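Zinc phosphodiesterase ELAC protein 1 (Homo sapiens, PDB 3ZWF) is a zinc phosphodiesterase with some tRNA 3'-processing endonuclease activity that repairs tRNAs by removing a 2',3'-cyclic phosphate. Local coordinates at residues I58-H62 against G63-F67; L97-F100 against I101-M105. All coordinates share one frame; numbering follows the deposited sequence.

Contact 1. Residues I58-H62 against G63-F67; sequences ITHLH and GDHFF. With ZN (zinc ion), chain E; ZN (zinc ion), chain D.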
loop_
_atom_site.group_PDB
_atom_site.type_symbol
_atom_site.label_atom_id
_atom_site.label_comp_id
_atom_site.label_asym_id
_atom_site.label_seq_id
_atom_site.Cartn_x
_atom_site.Cartn_y
_atom_site.Cartn_z
ATOM N N ILE A 58 3.523 14.372 -4.803
ATOM C CA ILE A 58 2.169 13.814 -4.594
ATOM C C ILE A 58 1.100 14.837 -4.884
ATOM O O ILE A 58 1.128 15.959 -4.329
ATOM C CB ILE A 58 2.004 13.299 -3.116
ATOM C CG1 ILE A 58 3.055 12.243 -2.765
ATOM C CG2 ILE A 58 0.589 12.757 -2.894
ATOM C CD1 ILE A 58 3.061 10.954 -3.640
ATOM N N THR A 59 0.204 14.506 -5.823
ATOM C CA THR A 59 -0.795 15.491 -6.345
ATOM C C THR A 59 -1.927 15.774 -5.364
ATOM O O THR A 59 -2.404 16.880 -5.264
ATOM C CB THR A 59 -1.431 15.050 -7.640
ATOM O OG1 THR A 59 -2.065 13.767 -7.461
ATOM C CG2 THR A 59 -0.376 14.958 -8.775
ATOM N N HIS A 60 -2.315 14.756 -4.570
ATOM C CA HIS A 60 -3.406 14.891 -3.624
ATOM C C HIS A 60 -3.459 13.688 -2.710
ATOM O O HIS A 60 -2.977 12.630 -3.097
ATOM C CB HIS A 60 -4.747 15.146 -4.283
ATOM C CG HIS A 60 -5.323 14.006 -5.081
ATOM N ND1 HIS A 60 -4.768 13.537 -6.266
ATOM C CD2 HIS A 60 -6.529 13.409 -4.970
ATOM C CE1 HIS A 60 -5.559 12.601 -6.765
ATOM N NE2 HIS A 60 -6.637 12.502 -6.003
ATOM N N LEU A 61 -4.086 13.889 -1.557
ATOM C CA LEU A 61 -4.134 12.834 -0.541
ATOM C C LEU A 61 -5.358 11.919 -0.672
ATOM O O LEU A 61 -6.092 11.715 0.315
ATOM C CB LEU A 61 -4.052 13.483 0.854
ATOM C CG LEU A 61 -2.743 14.229 1.132
ATOM C CD1 LEU A 61 -2.684 14.836 2.543
ATOM C CD2 LEU A 61 -1.552 13.276 0.908
ATOM N N HIS A 62 -5.537 11.335 -1.864
ATOM C CA HIS A 62 -6.412 10.176 -2.065
ATOM C C HIS A 62 -5.519 8.973 -2.110
ATOM O O HIS A 62 -4.432 9.028 -2.628
ATOM C CB HIS A 62 -7.239 10.288 -3.325
ATOM C CG HIS A 62 -8.493 11.069 -3.137
ATOM N ND1 HIS A 62 -9.172 11.630 -4.190
ATOM C CD2 HIS A 62 -9.217 11.338 -2.026
ATOM C CE1 HIS A 62 -10.262 12.213 -3.737
ATOM N NE2 HIS A 62 -10.302 12.067 -2.415
ATOM N N GLY A 63 -5.963 7.856 -1.533
ATOM C CA GLY A 63 -5.085 6.731 -1.334
ATOM C C GLY A 63 -4.435 6.120 -2.567
ATOM O O GLY A 63 -3.296 5.633 -2.495
ATOM N N ASP A 64 -5.118 6.198 -3.709
ATOM C CA ASP A 64 -4.612 5.698 -4.984
ATOM C C ASP A 64 -3.463 6.544 -5.547
ATOM O O ASP A 64 -2.901 6.199 -6.587
ATOM C CB ASP A 64 -5.720 5.548 -6.086
ATOM C CG ASP A 64 -6.565 6.757 -6.270
ATOM O OD1 ASP A 64 -7.049 7.377 -5.277
ATOM O OD2 ASP A 64 -6.749 7.109 -7.453
ATOM N N HIS A 65 -3.123 7.619 -4.823
ATOM C CA HIS A 65 -1.974 8.454 -5.163
ATOM C C HIS A 65 -0.861 8.480 -4.108
ATOM O O HIS A 65 0.170 9.128 -4.349
ATOM C CB HIS A 65 -2.483 9.875 -5.512
ATOM C CG HIS A 65 -3.504 9.854 -6.601
ATOM N ND1 HIS A 65 -3.224 10.227 -7.904
ATOM C CD2 HIS A 65 -4.789 9.438 -6.596
ATOM C CE1 HIS A 65 -4.307 10.040 -8.636
ATOM N NE2 HIS A 65 -5.264 9.558 -7.867
ATOM N N PHE A 66 -1.054 7.858 -2.933
ATOM C CA PHE A 66 -0.013 7.895 -1.911
ATOM C C PHE A 66 0.104 6.701 -0.973
ATOM O O PHE A 66 1.095 6.596 -0.274
ATOM C CB PHE A 66 -0.050 9.175 -1.060
ATOM C CG PHE A 66 -1.061 9.197 0.019
ATOM C CD1 PHE A 66 -2.371 9.495 -0.250
ATOM C CD2 PHE A 66 -0.700 8.961 1.361
ATOM C CE1 PHE A 66 -3.335 9.509 0.771
ATOM C CE2 PHE A 66 -1.657 9.014 2.375
ATOM C CZ PHE A 66 -2.977 9.305 2.062
ATOM N N PHE A 67 -0.861 5.795 -0.991
ATOM C CA PHE A 67 -0.804 4.658 -0.065
ATOM C C PHE A 67 0.408 3.762 -0.325
ATOM O O PHE A 67 0.782 2.982 0.568
ATOM C CB PHE A 67 -2.079 3.798 -0.097
ATOM C CG PHE A 67 -3.249 4.345 0.655
ATOM C CD1 PHE A 67 -3.171 5.452 1.483
ATOM C CD2 PHE A 67 -4.478 3.749 0.478
ATOM C CE1 PHE A 67 -4.305 5.911 2.136
ATOM C CE2 PHE A 67 -5.613 4.219 1.141
ATOM C CZ PHE A 67 -5.518 5.300 1.945
HETATM ZN ZN ZN E . -8.712 11.569 -6.302
HETATM ZN ZN ZN D . -7.371 9.062 -8.212
HETATM O O HOH W 1 -7.856 9.696 -6.196
#
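H60 and H65 meet in a local contact within the loop between strand 53-57 and helix 69-79. The sequence H60-L61-H62-G63-D64-H65 is the HxHxDH motif of the metallo-beta-lactamase fold, and the loop supplies four of the protein ligands of a dinuclear zinc site. One zinc ion takes H60 NE2 at 2.3 Å and H62 through ND1. The other takes D64 OD2 and H65 NE2. A water bridges the two metals, and H180, D251 and H311 add the other protein ligands, with D251 shared by both metals. D64 is the probable proton acceptor, as in related enzymes.

The ring of H60 presents CE1 to one face of the H65 ring, over its centre, and CE1 lies 3.2 Å from H65 NE2. The two ring planes are 47° apart. Each ring is fixed at two points. H60 ND1 donates to T59 OG1 at 3.0 Å, and that oxygen lies in the H60 ring plane, while H65 ND1 is hydrogen-bonded to D34. T59 OG1 bonds to D34 as well, so D34 holds H65 directly and H60 through T59.

H65 N donates to H62 O at 2.9 Å, from above the carbonyl plane. With chi1 at 80°, F66 CG sits between its backbone N and carbonyl carbon, and the ring lies beside L61 and H62. L61 and F66 also pack on L107 of the second subunit. L61 CD2 makes a CH-pi contact over the F66 face, 4.1 Å from the ring centroid and 10° off its normal.

Contact 2. Residues L97-F100 against I101-M105; sequences LRDF and IWRTM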
loop_
_atom_site.group_PDB
_atom_site.type_symbol
_atom_site.label_atom_id
_atom_site.label_comp_id
_atom_site.label_asym_id
_atom_site.label_seq_id
_atom_site.Cartn_x
_atom_site.Cartn_y
_atom_site.Cartn_z
ATOM N N LEU A 97 0.900 15.207 4.629
ATOM C CA LEU A 97 1.763 14.134 4.134
ATOM C C LEU A 97 2.976 13.873 5.047
ATOM O O LEU A 97 3.371 12.729 5.263
ATOM C CB LEU A 97 2.221 14.413 2.689
ATOM C CG LEU A 97 3.080 13.329 2.054
ATOM C CD1 LEU A 97 2.293 12.025 1.877
ATOM C CD2 LEU A 97 3.580 13.803 0.636
ATOM N N ARG A 98 3.584 14.938 5.554
ATOM C CA ARG A 98 4.786 14.768 6.363
ATOM C C ARG A 98 4.508 13.889 7.596
ATOM O O ARG A 98 5.249 12.941 7.875
ATOM C CB ARG A 98 5.349 16.103 6.824
ATOM C CG ARG A 98 6.692 15.990 7.556
ATOM C CD ARG A 98 7.191 17.333 8.085
ATOM N NE ARG A 98 7.302 18.328 7.023
ATOM C CZ ARG A 98 6.774 19.548 7.050
ATOM N NH1 ARG A 98 6.041 19.973 8.073
ATOM N NH2 ARG A 98 7.004 20.349 6.035
ATOM N N ASP A 99 3.441 14.218 8.316
ATOM C CA ASP A 99 3.091 13.465 9.560
ATOM C C ASP A 99 2.702 12.037 9.236
ATOM O O ASP A 99 3.038 11.117 9.973
ATOM C CB ASP A 99 1.958 14.171 10.296
ATOM C CG ASP A 99 2.397 15.516 10.916
ATOM O OD1 ASP A 99 3.620 15.746 11.085
ATOM O OD2 ASP A 99 1.503 16.337 11.234
ATOM N N PHE A 100 2.019 11.830 8.107
ATOM C CA PHE A 100 1.643 10.511 7.662
ATOM C C PHE A 100 2.870 9.630 7.519
ATOM O O PHE A 100 2.916 8.496 8.025
ATOM C CB PHE A 100 0.874 10.527 6.336
ATOM C CG PHE A 100 0.630 9.168 5.785
ATOM C CD1 PHE A 100 -0.295 8.338 6.371
ATOM C CD2 PHE A 100 1.339 8.704 4.682
ATOM C CE1 PHE A 100 -0.506 7.044 5.868
ATOM C CE2 PHE A 100 1.099 7.432 4.151
ATOM C CZ PHE A 100 0.177 6.620 4.742
ATOM N N ILE A 101 3.876 10.128 6.822
ATOM C CA ILE A 101 5.103 9.356 6.587
ATOM C C ILE A 101 5.846 9.099 7.928
ATOM O O ILE A 101 6.229 7.960 8.235
ATOM C CB ILE A 101 6.046 10.008 5.528
ATOM C CG1 ILE A 101 5.353 10.117 4.168
ATOM C CG2 ILE A 101 7.323 9.197 5.411
ATOM C CD1 ILE A 101 5.995 11.112 3.217
ATOM N N TRP A 102 6.012 10.145 8.745
ATOM C CA TRP A 102 6.737 10.026 9.994
ATOM C C TRP A 102 6.088 8.972 10.897
ATOM O O TRP A 102 6.751 8.090 11.451
ATOM C CB TRP A 102 6.759 11.378 10.740
ATOM C CG TRP A 102 7.349 11.267 12.035
ATOM C CD1 TRP A 102 6.699 10.991 13.243
ATOM C CD2 TRP A 102 8.743 11.335 12.343
ATOM N NE1 TRP A 102 7.617 10.897 14.248
ATOM C CE2 TRP A 102 8.875 11.110 13.736
ATOM C CE3 TRP A 102 9.898 11.572 11.582
ATOM C CZ2 TRP A 102 10.115 11.127 14.378
ATOM C CZ3 TRP A 102 11.134 11.589 12.229
ATOM C CH2 TRP A 102 11.229 11.366 13.610
ATOM N N ARG A 103 4.779 9.092 11.049
ATOM C CA ARG A 103 4.032 8.227 12.004
ATOM C C ARG A 103 4.061 6.796 11.503
ATOM O O ARG A 103 4.188 5.840 12.286
ATOM C CB ARG A 103 2.576 8.668 12.128
ATOM C CG ARG A 103 2.393 10.000 12.894
ATOM C CD ARG A 103 0.946 10.136 13.378
ATOM N NE ARG A 103 0.470 11.504 13.211
ATOM C CZ ARG A 103 0.878 12.554 13.920
ATOM N NH1 ARG A 103 1.772 12.421 14.899
ATOM N NH2 ARG A 103 0.379 13.751 13.648
ATOM N N THR A 104 3.942 6.633 10.185
ATOM C CA THR A 104 3.902 5.281 9.582
ATOM C C THR A 104 5.267 4.578 9.723
ATOM O O THR A 104 5.348 3.398 10.050
ATOM C CB THR A 104 3.382 5.312 8.129
ATOM O OG1 THR A 104 2.100 5.963 8.156
ATOM C CG2 THR A 104 3.247 3.865 7.527
ATOM N N MET A 105 6.341 5.334 9.537
ATOM C CA MET A 105 7.695 4.796 9.747
ATOM C C MET A 105 7.909 4.415 11.218
ATOM O O MET A 105 8.495 3.368 11.516
ATOM C CB MET A 105 8.779 5.755 9.287
ATOM C CG MET A 105 8.766 6.037 7.799
ATOM S SD MET A 105 9.060 4.617 6.752
ATOM C CE MET A 105 7.417 4.245 6.154
#
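F100 O is gripped twice by T104, within helix 97-107. T104 OG1 donates to it at 2.7 Å and T104 N at 3.0 Å. The two donors come from opposite faces of the carbonyl plane. Setting OG1 anti to the carbonyl carbon of T104 (chi1 -55°) turns the hydroxyl back toward the preceding turn. There OG1 also lies over one face of the F100 ring, offset toward the rim and 3.6 Å from F100 CE1. The buried hydroxyl thus finds its acceptor inside its own helix.

The inner side of the helix is apolar. I101 CD1 reaches L97 CG at 3.8 Å, and the two side chains cross at a slant. I101 also packs on I91 and V118 of the neighbouring strands and on L73 of helix 69-79.

On the outer side D99 and R103 run side by side and point the same way. D99 OD2 is 3.7 Å from R103 NH2, a long salt bridge. The oxygen lies well out of the guanidinium plane, so the attraction is one of charge with no N-H aimed at it. D99 CB sits over a face of that group. R103 also packs against R103 of the second subunit.

These contacts follow the i to i+4 spacing of an alpha helix, here the crossover helix of the beta-alpha-beta unit formed with strands 89-94 and 116-121.

Contact 1 and contact 2 have centres 13 Å apart and touch directly. F66 CE2 meets F100 CE2 at 3.6 Å, and the rings pack edge-to-face. I58 CG1 approaches L97 CD2 at 3.8 Å. The zinc loop 58-67 thus rests on helix 97-107 through its apolar side chains, while its histidines and D64 turn to the metals. Contact 2 stays outside the active site: the side chain of L97 is about 9 Å from that of H65 and about 14 Å from a zinc ion. Both contacts reach the dimer interface, where F67 of contact 1 packs on T104 of the second subunit.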